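PDB 2YY7: L-threonine dehydrogenase from Flavobacterium frigidimaris, which probably catalyses the NAD-dependent oxidation of L-threonine at its 3-hydroxyl group, as a UDP-galactose 4-epimerase-like member of the short-chain dehydrogenase-reductase superfamily. Local coordinates for residues A[54-57]-A[58-61]; A[150-153]-A[154-157]; A[271-274]-A[275-279]; A[304-307]-A[308-312]. One frame throughout, in Å; residues are numbered along the deposited sequence.

Contact 1 of 4, residues A[54-57]-A[58-61]. With NAD (nicotinamide-adenine-dinucleotide), chain E.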
loop_
_atom_site.group_PDB
_atom_site.type_symbol
_atom_site.label_atom_id
_atom_site.label_comp_id
_atom_site.label_asym_id
_atom_site.label_seq_id
_atom_site.Cartn_x
_atom_site.Cartn_y
_atom_site.Cartn_z
ATOM N N ALA A 54 5.842 -17.290 -12.362
ATOM C CA ALA A 54 5.986 -16.763 -11.004
ATOM C C ALA A 54 4.667 -16.665 -10.240
ATOM O O ALA A 54 4.658 -16.473 -9.023
ATOM C CB ALA A 54 6.663 -15.392 -11.052
ATOM N N LEU A 55 3.558 -16.798 -10.959
ATOM C CA LEU A 55 2.230 -16.723 -10.358
ATOM C C LEU A 55 1.887 -18.040 -9.656
ATOM O O LEU A 55 0.956 -18.105 -8.852
ATOM C CB LEU A 55 1.199 -16.442 -11.456
ATOM C CG LEU A 55 0.169 -15.318 -11.323
ATOM C CD1 LEU A 55 0.814 -14.060 -10.802
ATOM C CD2 LEU A 55 -0.459 -15.072 -12.689
ATOM N N ASP A 56 2.652 -19.085 -9.962
ATOM C CA ASP A 56 2.413 -20.412 -9.391
ATOM C C ASP A 56 3.447 -20.764 -8.326
ATOM O O ASP A 56 4.602 -21.038 -8.638
ATOM C CB ASP A 56 2.446 -21.459 -10.512
ATOM C CG ASP A 56 2.018 -22.840 -10.046
ATOM O OD1 ASP A 56 2.365 -23.231 -8.913
ATOM O OD2 ASP A 56 1.346 -23.546 -10.831
ATOM N N PHE A 57 3.023 -20.760 -7.066
ATOM C CA PHE A 57 3.917 -21.074 -5.954
ATOM C C PHE A 57 4.621 -22.429 -6.089
ATOM O O PHE A 57 5.818 -22.535 -5.812
ATOM C CB PHE A 57 3.145 -21.021 -4.630
ATOM C CG PHE A 57 3.967 -21.408 -3.428
ATOM C CD1 PHE A 57 4.154 -22.747 -3.095
ATOM C CD2 PHE A 57 4.560 -20.431 -2.635
ATOM C CE1 PHE A 57 4.920 -23.107 -1.988
ATOM C CE2 PHE A 57 5.331 -20.781 -1.523
ATOM C CZ PHE A 57 5.510 -22.122 -1.199
ATOM N N ASN A 58 3.888 -23.456 -6.511
ATOM C CA ASN A 58 4.476 -24.788 -6.652
ATOM C C ASN A 58 5.608 -24.857 -7.676
ATOM O O ASN A 58 6.592 -25.572 -7.467
ATOM C CB ASN A 58 3.402 -25.817 -7.008
ATOM C CG ASN A 58 2.338 -25.943 -5.933
ATOM O OD1 ASN A 58 2.645 -26.091 -4.751
ATOM N ND2 ASN A 58 1.079 -25.892 -6.344
ATOM N N GLN A 59 5.475 -24.126 -8.780
ATOM C CA GLN A 59 6.515 -24.132 -9.804
ATOM C C GLN A 59 7.808 -23.509 -9.274
ATOM O O GLN A 59 8.897 -23.972 -9.591
ATOM C CB GLN A 59 6.059 -23.373 -11.052
ATOM C CG GLN A 59 4.817 -23.943 -11.713
ATOM C CD GLN A 59 4.555 -23.340 -13.078
ATOM O OE1 GLN A 59 3.439 -23.402 -13.594
ATOM N NE2 GLN A 59 5.584 -22.766 -13.676
ATOM N N ILE A 60 7.684 -22.454 -8.475
ATOM C CA ILE A 60 8.860 -21.795 -7.912
ATOM C C ILE A 60 9.495 -22.704 -6.864
ATOM O O ILE A 60 10.709 -22.903 -6.856
ATOM C CB ILE A 60 8.496 -20.450 -7.246
ATOM C CG1 ILE A 60 7.804 -19.532 -8.262
ATOM C CG2 ILE A 60 9.758 -19.782 -6.708
ATOM C CD1 ILE A 60 7.307 -18.216 -7.671
ATOM N N GLU A 61 8.666 -23.255 -5.985
ATOM C CA GLU A 61 9.144 -24.151 -4.938
ATOM C C GLU A 61 9.916 -25.314 -5.564
ATOM O O GLU A 61 10.955 -25.727 -5.048
ATOM C CB GLU A 61 7.959 -24.680 -4.120
ATOM C CG GLU A 61 8.352 -25.554 -2.938
ATOM C CD GLU A 61 7.152 -26.046 -2.144
ATOM O OE1 GLU A 61 6.268 -26.711 -2.734
ATOM O OE2 GLU A 61 7.094 -25.767 -0.926
HETATM P PA NAD E . 10.724 -6.470 -18.202
HETATM O O1A NAD E . 11.701 -6.051 -19.246
HETATM O O2A NAD E . 9.295 -6.226 -18.528
HETATM O O5B NAD E . 11.001 -7.958 -17.735
HETATM C C5B NAD E . 10.033 -8.703 -17.055
HETATM C C4B NAD E . 10.272 -10.172 -17.303
HETATM O O4B NAD E . 9.390 -10.903 -16.449
HETATM C C3B NAD E . 9.975 -10.569 -18.769
HETATM O O3B NAD E . 11.079 -11.277 -19.359
HETATM C C2B NAD E . 8.686 -11.391 -18.649
HETATM O O2B NAD E . 8.591 -12.401 -19.639
HETATM C C1B NAD E . 8.811 -11.951 -17.224
HETATM N N9A NAD E . 7.527 -12.415 -16.680
HETATM C C8A NAD E . 6.298 -11.765 -16.792
HETATM N N7A NAD E . 5.372 -12.522 -16.185
HETATM C C5A NAD E . 6.001 -13.608 -15.683
HETATM C C6A NAD E . 5.515 -14.714 -15.003
HETATM N N6A NAD E . 4.223 -14.863 -14.804
HETATM N N1A NAD E . 6.386 -15.705 -14.632
HETATM C C2A NAD E . 7.739 -15.614 -14.923
HETATM N N3A NAD E . 8.239 -14.534 -15.626
HETATM C C4A NAD E . 7.352 -13.554 -15.998
HETATM O O3 NAD E . 10.985 -5.619 -16.866
HETATM P PN NAD E . 12.380 -5.043 -16.268
HETATM O O1N NAD E . 13.496 -6.041 -16.364
HETATM O O2N NAD E . 12.495 -3.652 -16.783
HETATM O O5D NAD E . 11.992 -4.897 -14.698
HETATM C C5D NAD E . 12.285 -5.950 -13.768
HETATM C C4D NAD E . 11.886 -5.475 -12.343
HETATM O O4D NAD E . 12.492 -4.226 -12.063
HETATM C C3D NAD E . 10.384 -5.229 -12.177
HETATM O O3D NAD E . 10.017 -5.558 -10.840
HETATM C C2D NAD E . 10.250 -3.732 -12.327
HETATM O O2D NAD E . 9.042 -3.326 -11.730
HETATM C C1D NAD E . 11.530 -3.227 -11.661
HETATM N N1N NAD E . 11.854 -1.866 -12.146
HETATM C C2N NAD E . 12.270 -1.682 -13.449
HETATM C C3N NAD E . 12.572 -0.400 -13.896
HETATM C C7N NAD E . 13.139 -0.182 -15.272
HETATM O O7N NAD E . 13.328 1.143 -15.630
HETATM N N7N NAD E . 13.398 -1.196 -16.116
HETATM C C4N NAD E . 12.430 0.703 -13.033
HETATM C C5N NAD E . 12.033 0.498 -11.708
HETATM C C6N NAD E . 11.727 -0.778 -11.275
HETATM O O HOH W 1 0.826 -25.808 -9.476
#
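Asp56 folds its carboxylate back over the first turn of helix 57-66, where the amides of Asn58 and Gln59 meet it. With CG anti to the backbone N (chi1 -172°), Asp56 OD1 comes within 3.2 Å of Gln59 N, a bond that reaches the oxygen from above the carboxylate plane; the bond from Asn58 N to OD1 is weak because its angle is poor. Water 1 holds the other oxygen, donating to Asp56 OD2 at 2.7 Å and accepting from Asn58 ND2. The side chain of Gln59 crosses that of Asp56 at about a right angle, CG resting 3.4 Å from Asp56 CG. One turn on, Glu61 OE2 lies at the edge of the Phe57 ring, near its plane and 3.6 Å from CE1, with ring and carboxylate planes 73° apart; Lys109 forms a salt bridge with the same oxygen. Ile60 turns inward, its CD1 3.4 Å from Ala54 O. Ala54 N in turn gives a nearly straight bond (170°) to N1A of the NAD adenine, 2.8 Å away. The arrangement is a side-chain N-cap following a loop that reads the adenine edge, placed after strand 49-51 in a Rossmann-type dinucleotide-binding fold.

Contact 2 of 4, residues A[150-153]-A[154-157]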
loop_
_atom_site.group_PDB
_atom_site.type_symbol
_atom_site.label_atom_id
_atom_site.label_comp_id
_atom_site.label_asym_id
_atom_site.label_seq_id
_atom_site.Cartn_x
_atom_site.Cartn_y
_atom_site.Cartn_z
ATOM N N GLY A 150 4.161 -3.826 -1.807
ATOM C CA GLY A 150 5.251 -4.784 -1.816
ATOM C C GLY A 150 6.273 -4.406 -0.763
ATOM O O GLY A 150 6.712 -5.255 0.003
ATOM N N GLU A 151 6.661 -3.131 -0.734
ATOM C CA GLU A 151 7.625 -2.634 0.249
ATOM C C GLU A 151 7.133 -2.888 1.669
ATOM O O GLU A 151 7.890 -3.360 2.519
ATOM C CB GLU A 151 7.860 -1.126 0.075
ATOM C CG GLU A 151 8.572 -0.734 -1.206
ATOM C CD GLU A 151 8.994 0.729 -1.213
ATOM O OE1 GLU A 151 9.451 1.212 -2.269
ATOM O OE2 GLU A 151 8.869 1.394 -0.161
ATOM N N ARG A 152 5.870 -2.555 1.926
ATOM C CA ARG A 152 5.286 -2.752 3.251
ATOM C C ARG A 152 5.380 -4.220 3.671
ATOM O O ARG A 152 5.722 -4.526 4.819
ATOM C CB ARG A 152 3.818 -2.309 3.261
ATOM C CG ARG A 152 3.566 -0.819 2.979
ATOM C CD ARG A 152 4.041 0.091 4.118
ATOM N NE ARG A 152 5.458 0.422 4.002
ATOM C CZ ARG A 152 6.368 0.190 4.941
ATOM N NH1 ARG A 152 6.012 -0.381 6.083
ATOM N NH2 ARG A 152 7.636 0.532 4.736
ATOM N N TRP A 153 5.075 -5.130 2.748
ATOM C CA TRP A 153 5.132 -6.553 3.057
ATOM C C TRP A 153 6.561 -7.067 3.232
ATOM O O TRP A 153 6.806 -7.938 4.067
ATOM C CB TRP A 153 4.387 -7.366 1.990
ATOM C CG TRP A 153 2.900 -7.390 2.218
ATOM C CD1 TRP A 153 1.931 -6.809 1.440
ATOM C CD2 TRP A 153 2.211 -8.024 3.305
ATOM N NE1 TRP A 153 0.682 -7.046 1.979
ATOM C CE2 TRP A 153 0.826 -7.787 3.122
ATOM C CE3 TRP A 153 2.630 -8.771 4.416
ATOM C CZ2 TRP A 153 -0.143 -8.273 4.012
ATOM C CZ3 TRP A 153 1.665 -9.254 5.303
ATOM C CH2 TRP A 153 0.293 -9.002 5.092
ATOM N N CYS A 154 7.507 -6.538 2.459
ATOM C CA CYS A 154 8.900 -6.963 2.608
ATOM C C CYS A 154 9.372 -6.621 4.017
ATOM O O CYS A 154 10.014 -7.433 4.689
ATOM C CB CYS A 154 9.806 -6.256 1.596
ATOM S SG CYS A 154 9.668 -6.888 -0.079
ATOM N N GLU A 155 9.048 -5.411 4.458
ATOM C CA GLU A 155 9.432 -4.956 5.786
ATOM C C GLU A 155 8.745 -5.807 6.851
ATOM O O GLU A 155 9.347 -6.159 7.871
ATOM C CB GLU A 155 9.046 -3.489 5.963
ATOM C CG GLU A 155 9.622 -2.842 7.203
ATOM C CD GLU A 155 9.235 -1.384 7.313
ATOM O OE1 GLU A 155 8.044 -1.101 7.559
ATOM O OE2 GLU A 155 10.119 -0.522 7.145
ATOM N N TYR A 156 7.477 -6.133 6.612
ATOM C CA TYR A 156 6.723 -6.951 7.554
ATOM C C TYR A 156 7.401 -8.313 7.696
ATOM O O TYR A 156 7.693 -8.753 8.807
ATOM C CB TYR A 156 5.286 -7.160 7.070
ATOM C CG TYR A 156 4.405 -7.832 8.103
ATOM C CD1 TYR A 156 3.765 -7.083 9.091
ATOM C CD2 TYR A 156 4.243 -9.220 8.118
ATOM C CE1 TYR A 156 2.982 -7.695 10.068
ATOM C CE2 TYR A 156 3.461 -9.843 9.100
ATOM C CZ TYR A 156 2.834 -9.070 10.068
ATOM O OH TYR A 156 2.054 -9.665 11.034
ATOM N N TYR A 157 7.642 -8.982 6.572
ATOM C CA TYR A 157 8.283 -10.296 6.598
ATOM C C TYR A 157 9.649 -10.273 7.275
ATOM O O TYR A 157 10.043 -11.242 7.928
ATOM C CB TYR A 157 8.408 -10.861 5.179
ATOM C CG TYR A 157 7.201 -11.664 4.740
ATOM C CD1 TYR A 157 7.254 -13.054 4.664
ATOM C CD2 TYR A 157 6.004 -11.034 4.411
ATOM C CE1 TYR A 157 6.150 -13.799 4.271
ATOM C CE2 TYR A 157 4.887 -11.769 4.014
ATOM C CZ TYR A 157 4.968 -13.152 3.946
ATOM O OH TYR A 157 3.871 -13.887 3.544
#
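Helix 142-161 of the Rossmann-type domain carries this contact: one face, with Arg152, Trp153 and Tyr156, meets the second subunit, while Cys154 and Tyr157 lie against helix 87-106 of the same chain. Arg152 with Glu155 and Trp153 with Tyr156 are the two principal side-chain pairs. Regular i to i+4 backbone bonds run through it, such as Tyr157 N to Trp153 O at 2.8 Å. The side chains of Arg152 and Glu155 run alongside each other and form a salt bridge. The arginine chain bends at chi2 (-70°) and again at chi3 (85°), which curls the guanidinium back toward the next turn. Arg152 NH1 reaches Glu155 OE1 at 2.6 Å, the oxygen lying in the guanidinium plane while the donor stands above the carboxylate plane; NH2 adds a weak bond to the same oxygen. Because NH1 also donates to Pro139 O of the second subunit, the intrahelical pair and the interface share one nitrogen. Cutting Arg152 back to an alanine takes the guanidinium away and is likely to leave the Glu155 carboxylate without its cationic mate and Pro139 O of the second subunit without this donor. Trp153 turns the edge of its six-membered ring toward the face of Tyr156 in a T-shaped stack, with centroids 5.4 Å apart and planes at 72°. In the second subunit, Trp91 meets Trp153 edge-to-face, and Glu84 takes the hydrogen bond of the Tyr156 hydroxyl. Tyr157 crosses the indole obliquely: CE2 lies 3.8 Å from Trp153 CE3, while its neighbour CD2, at the ring edge, sits 3.2 Å from Trp153 O.

Contact 3 of 4, residues A[271-274]-A[275-279]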
loop_
_atom_site.group_PDB
_atom_site.type_symbol
_atom_site.label_atom_id
_atom_site.label_comp_id
_atom_site.label_asym_id
_atom_site.label_seq_id
_atom_site.Cartn_x
_atom_site.Cartn_y
_atom_site.Cartn_z
ATOM N N PHE A 271 -0.704 9.266 -22.791
ATOM C CA PHE A 271 -1.111 8.932 -21.426
ATOM C C PHE A 271 0.054 8.780 -20.449
ATOM O O PHE A 271 -0.103 8.998 -19.244
ATOM C CB PHE A 271 -1.987 7.662 -21.421
ATOM C CG PHE A 271 -1.214 6.368 -21.414
ATOM C CD1 PHE A 271 -0.790 5.799 -20.217
ATOM C CD2 PHE A 271 -0.917 5.712 -22.603
ATOM C CE1 PHE A 271 -0.086 4.593 -20.203
ATOM C CE2 PHE A 271 -0.214 4.507 -22.601
ATOM C CZ PHE A 271 0.203 3.947 -21.398
ATOM N N ARG A 272 1.223 8.425 -20.965
ATOM C CA ARG A 272 2.387 8.252 -20.107
ATOM C C ARG A 272 2.866 9.538 -19.446
ATOM O O ARG A 272 3.569 9.496 -18.437
ATOM C CB ARG A 272 3.509 7.582 -20.904
ATOM C CG ARG A 272 3.168 6.132 -21.204
ATOM C CD ARG A 272 4.106 5.495 -22.198
ATOM N NE ARG A 272 3.871 5.961 -23.560
ATOM C CZ ARG A 272 4.389 5.372 -24.632
ATOM N NH1 ARG A 272 4.136 5.849 -25.845
ATOM N NH2 ARG A 272 5.158 4.299 -24.483
ATOM N N GLN A 273 2.463 10.680 -19.997
ATOM C CA GLN A 273 2.837 11.977 -19.433
ATOM C C GLN A 273 2.187 12.168 -18.062
ATOM O O GLN A 273 2.767 12.780 -17.156
ATOM C CB GLN A 273 2.372 13.112 -20.352
ATOM C CG GLN A 273 2.745 14.501 -19.835
ATOM C CD GLN A 273 4.231 14.760 -19.930
ATOM O OE1 GLN A 273 4.863 15.233 -18.980
ATOM N NE2 GLN A 273 4.803 14.454 -21.087
ATOM N N LYS A 274 0.969 11.653 -17.920
ATOM C CA LYS A 274 0.228 11.776 -16.670
ATOM C C LYS A 274 0.896 10.970 -15.558
ATOM O O LYS A 274 0.830 11.340 -14.388
ATOM C CB LYS A 274 -1.222 11.320 -16.873
ATOM C CG LYS A 274 -2.007 12.226 -17.831
ATOM C CD LYS A 274 -3.460 11.792 -18.005
ATOM C CE LYS A 274 -3.579 10.444 -18.706
ATOM N NZ LYS A 274 -5.012 10.094 -18.980
ATOM N N ILE A 275 1.535 9.866 -15.925
ATOM C CA ILE A 275 2.225 9.044 -14.940
ATOM C C ILE A 275 3.472 9.806 -14.501
ATOM O O ILE A 275 3.720 9.982 -13.307
ATOM C CB ILE A 275 2.664 7.682 -15.534
ATOM C CG1 ILE A 275 1.438 6.884 -15.992
ATOM C CG2 ILE A 275 3.467 6.904 -14.501
ATOM C CD1 ILE A 275 1.763 5.535 -16.598
ATOM N N ALA A 276 4.254 10.249 -15.482
ATOM C CA ALA A 276 5.480 10.996 -15.221
ATOM C C ALA A 276 5.239 12.230 -14.352
ATOM O O ALA A 276 6.027 12.520 -13.451
ATOM C CB ALA A 276 6.128 11.408 -16.541
ATOM N N ASP A 277 4.161 12.960 -14.623
ATOM C CA ASP A 277 3.862 14.156 -13.842
ATOM C C ASP A 277 3.560 13.846 -12.376
ATOM O O ASP A 277 3.620 14.736 -11.533
ATOM C CB ASP A 277 2.689 14.933 -14.451
ATOM C CG ASP A 277 3.030 15.548 -15.804
ATOM O OD1 ASP A 277 4.208 15.892 -16.034
ATOM O OD2 ASP A 277 2.111 15.701 -16.631
ATOM N N SER A 278 3.241 12.590 -12.064
ATOM C CA SER A 278 2.955 12.225 -10.680
ATOM C C SER A 278 4.216 11.755 -9.947
ATOM O O SER A 278 4.159 11.429 -8.759
ATOM C CB SER A 278 1.887 11.132 -10.612
ATOM O OG SER A 278 2.432 9.861 -10.908
ATOM N N TRP A 279 5.349 11.725 -10.649
ATOM C CA TRP A 279 6.609 11.294 -10.041
ATOM C C TRP A 279 7.580 12.445 -9.796
ATOM O O TRP A 279 7.459 13.512 -10.396
ATOM C CB TRP A 279 7.334 10.273 -10.926
ATOM C CG TRP A 279 6.619 8.990 -11.156
ATOM C CD1 TRP A 279 5.514 8.526 -10.500
ATOM C CD2 TRP A 279 6.984 7.978 -12.098
ATOM N NE1 TRP A 279 5.170 7.282 -10.978
ATOM C CE2 TRP A 279 6.057 6.923 -11.959
ATOM C CE3 TRP A 279 8.010 7.859 -13.048
ATOM C CZ2 TRP A 279 6.124 5.762 -12.735
ATOM C CZ3 TRP A 279 8.077 6.701 -13.820
ATOM C CH2 TRP A 279 7.138 5.670 -13.658
#
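Phe271 comes alongside Ile275 of the short helix 272-276 at a loose spacing, Phe271 CE1 4.2 Å from Ile275 CD1. Its first torsion (chi1 84°), with CG between the backbone N and the carbonyl carbon, lays the ring there and under CG of Arg272, which rests over one face. The tight part is Ile275 CG2, 3.3 Å above the plane of the Trp279 indole and offset toward the rim. Phe271 and Trp279 also touch helix 80-85, and Ala276 and Trp279 touch strand 211-215. Ala276 N gives a nearly straight bond (174°) to Arg272 O. The looser flank is polar, with Asp277 exposed beside the partly exposed Gln273. Here the two side chains are set at a slant to each other, amide and carboxylate planes 41° apart, and Gln273 CG comes 3.5 Å from Asp277 OD2. A leucine in place of Gln273 would probably leave the Asp277 carboxylate beside an apolar branch, without the polar group that now lies next to it. Ile275 O accepts twice, from Ser278 N at 2.9 Å and from Ser278 OG at 2.7 Å, the hydroxyl lying in the carbonyl plane on a lone pair. Apolar contacts thus hold the buried side, whereas a doubly gripped carbonyl ties the type I turn of residues 276-279 back to the helix.

Contact 4 of 4, residues A[304-307]-A[308-312]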
loop_
_atom_site.group_PDB
_atom_site.type_symbol
_atom_site.label_atom_id
_atom_site.label_comp_id
_atom_site.label_asym_id
_atom_site.label_seq_id
_atom_site.Cartn_x
_atom_site.Cartn_y
_atom_site.Cartn_z
ATOM N N THR A 304 25.466 8.271 -22.541
ATOM C CA THR A 304 25.143 8.520 -23.940
ATOM C C THR A 304 26.241 7.953 -24.837
ATOM O O THR A 304 25.962 7.319 -25.852
ATOM C CB THR A 304 24.983 10.031 -24.224
ATOM O OG1 THR A 304 23.867 10.539 -23.483
ATOM C CG2 THR A 304 24.743 10.273 -25.711
ATOM N N LYS A 305 27.491 8.181 -24.452
ATOM C CA LYS A 305 28.621 7.686 -25.227
ATOM C C LYS A 305 28.573 6.165 -25.312
ATOM O O LYS A 305 28.659 5.590 -26.400
ATOM C CB LYS A 305 29.941 8.120 -24.580
ATOM C CG LYS A 305 31.180 7.600 -25.289
ATOM C CD LYS A 305 32.445 7.983 -24.532
ATOM C CE LYS A 305 33.690 7.506 -25.264
ATOM N NZ LYS A 305 34.928 7.732 -24.464
ATOM N N ASP A 306 28.433 5.523 -24.153
ATOM C CA ASP A 306 28.388 4.064 -24.067
ATOM C C ASP A 306 27.216 3.458 -24.837
ATOM O O ASP A 306 27.354 2.396 -25.441
ATOM C CB ASP A 306 28.340 3.635 -22.596
ATOM C CG ASP A 306 28.731 2.183 -22.399
ATOM O OD1 ASP A 306 27.846 1.307 -22.442
ATOM O OD2 ASP A 306 29.939 1.919 -22.216
ATOM N N MET A 307 26.066 4.128 -24.822
ATOM C CA MET A 307 24.900 3.634 -25.553
ATOM C C MET A 307 25.168 3.663 -27.053
ATOM O O MET A 307 24.954 2.672 -27.758
ATOM C CB MET A 307 23.658 4.485 -25.249
ATOM C CG MET A 307 22.949 4.138 -23.939
ATOM S SD MET A 307 22.179 2.497 -23.944
ATOM C CE MET A 307 20.622 2.852 -24.778
ATOM N N ILE A 308 25.634 4.807 -27.540
ATOM C CA ILE A 308 25.914 4.959 -28.962
ATOM C C ILE A 308 26.994 3.983 -29.436
ATOM O O ILE A 308 26.929 3.476 -30.553
ATOM C CB ILE A 308 26.302 6.423 -29.279
ATOM C CG1 ILE A 308 25.076 7.319 -29.046
ATOM C CG2 ILE A 308 26.792 6.553 -30.725
ATOM C CD1 ILE A 308 25.351 8.792 -29.140
ATOM N N GLU A 309 27.978 3.704 -28.586
ATOM C CA GLU A 309 29.027 2.764 -28.962
ATOM C C GLU A 309 28.428 1.372 -29.122
ATOM O O GLU A 309 28.758 0.646 -30.057
ATOM C CB GLU A 309 30.131 2.724 -27.905
ATOM C CG GLU A 309 30.948 3.998 -27.795
ATOM C CD GLU A 309 32.176 3.821 -26.918
ATOM O OE1 GLU A 309 32.033 3.349 -25.772
ATOM O OE2 GLU A 309 33.286 4.155 -27.373
ATOM N N HIS A 310 27.542 1.000 -28.205
ATOM C CA HIS A 310 26.901 -0.311 -28.264
ATOM C C HIS A 310 25.918 -0.440 -29.426
ATOM O O HIS A 310 25.772 -1.513 -30.009
ATOM C CB HIS A 310 26.163 -0.597 -26.953
ATOM C CG HIS A 310 27.042 -1.133 -25.867
ATOM N ND1 HIS A 310 27.487 -2.437 -25.848
ATOM C CD2 HIS A 310 27.577 -0.538 -24.775
ATOM C CE1 HIS A 310 28.261 -2.621 -24.793
ATOM N NE2 HIS A 310 28.331 -1.484 -24.126
ATOM N N LEU A 311 25.254 0.658 -29.770
ATOM C CA LEU A 311 24.258 0.630 -30.828
ATOM C C LEU A 311 24.673 1.103 -32.217
ATOM O O LEU A 311 23.874 1.031 -33.150
ATOM C CB LEU A 311 23.018 1.399 -30.364
ATOM C CG LEU A 311 22.325 0.783 -29.141
ATOM C CD1 LEU A 311 21.207 1.692 -28.654
ATOM C CD2 LEU A 311 21.773 -0.590 -29.509
ATOM N N SER A 312 25.909 1.571 -32.374
ATOM C CA SER A 312 26.358 2.040 -33.684
ATOM C C SER A 312 27.854 1.882 -33.943
ATOM O O SER A 312 28.504 1.053 -33.272
ATOM C CB SER A 312 25.967 3.507 -33.881
ATOM O OG SER A 312 26.579 4.332 -32.907
ATOM O OXT SER A 312 28.357 2.591 -34.840
HETATM O O HOH W 2 30.410 -0.945 -22.263
#
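Different first torsions, with CG of Asp306 anti to the backbone N (chi1 -162°) and CG of His310 anti to the carbonyl carbon (chi1 -83°), bring carboxylate and imidazole together one turn apart on the C-terminal helix 300-311. The two side chains extend in the same direction, their planes 52° apart. Asp306 OD1 meets the imidazole at its edge, 3.0 Å from His310 CD2; although NE2 is nearby, the angle there is too poor for a direct hydrogen bond. Water 2 makes the link instead, donating to Asp306 OD2 at 2.9 Å and lying 2.8 Å from His310 NE2. Tyr215 OH bonds to Asp306 OD1, and Trp176 stacks with the histidine ring, so residues outside the helix hold both members. Toward His259, Thr304 CG2 lies alongside Ile308 CD1 at 3.8 Å. Met307, bent at chi2 and chi3, brings its CE to 4.1 Å from CD1 of Leu311, and the pair packs against helix 187-197. The i to i+4 backbone bonds include Leu311 N to Met307 O at 2.9 Å. The hydroxyl of the C-terminal residue follows suit: Ser312 OG donates to Ile308 O at 2.5 Å.

All four contacts are local and follow one another in series, so none nests within or crosses another, and none closes a long loop. Contact 1 turns the chain from strand 49-51 into helix 57-66, beside the adenine of NAD. Contact 2, with its centre about 19 Å from that of contact 1, lies within helix 142-161 and faces the second subunit; helix 87-106 touches both. Contact 3 forms a short helix and turn against helix 80-85 and strand 211-215. Contact 4 ends the chain on helix 300-311, also reaching strand 211-215, and lies across the chain's centre from contacts 1 and 2, about 38 Å from each between centres.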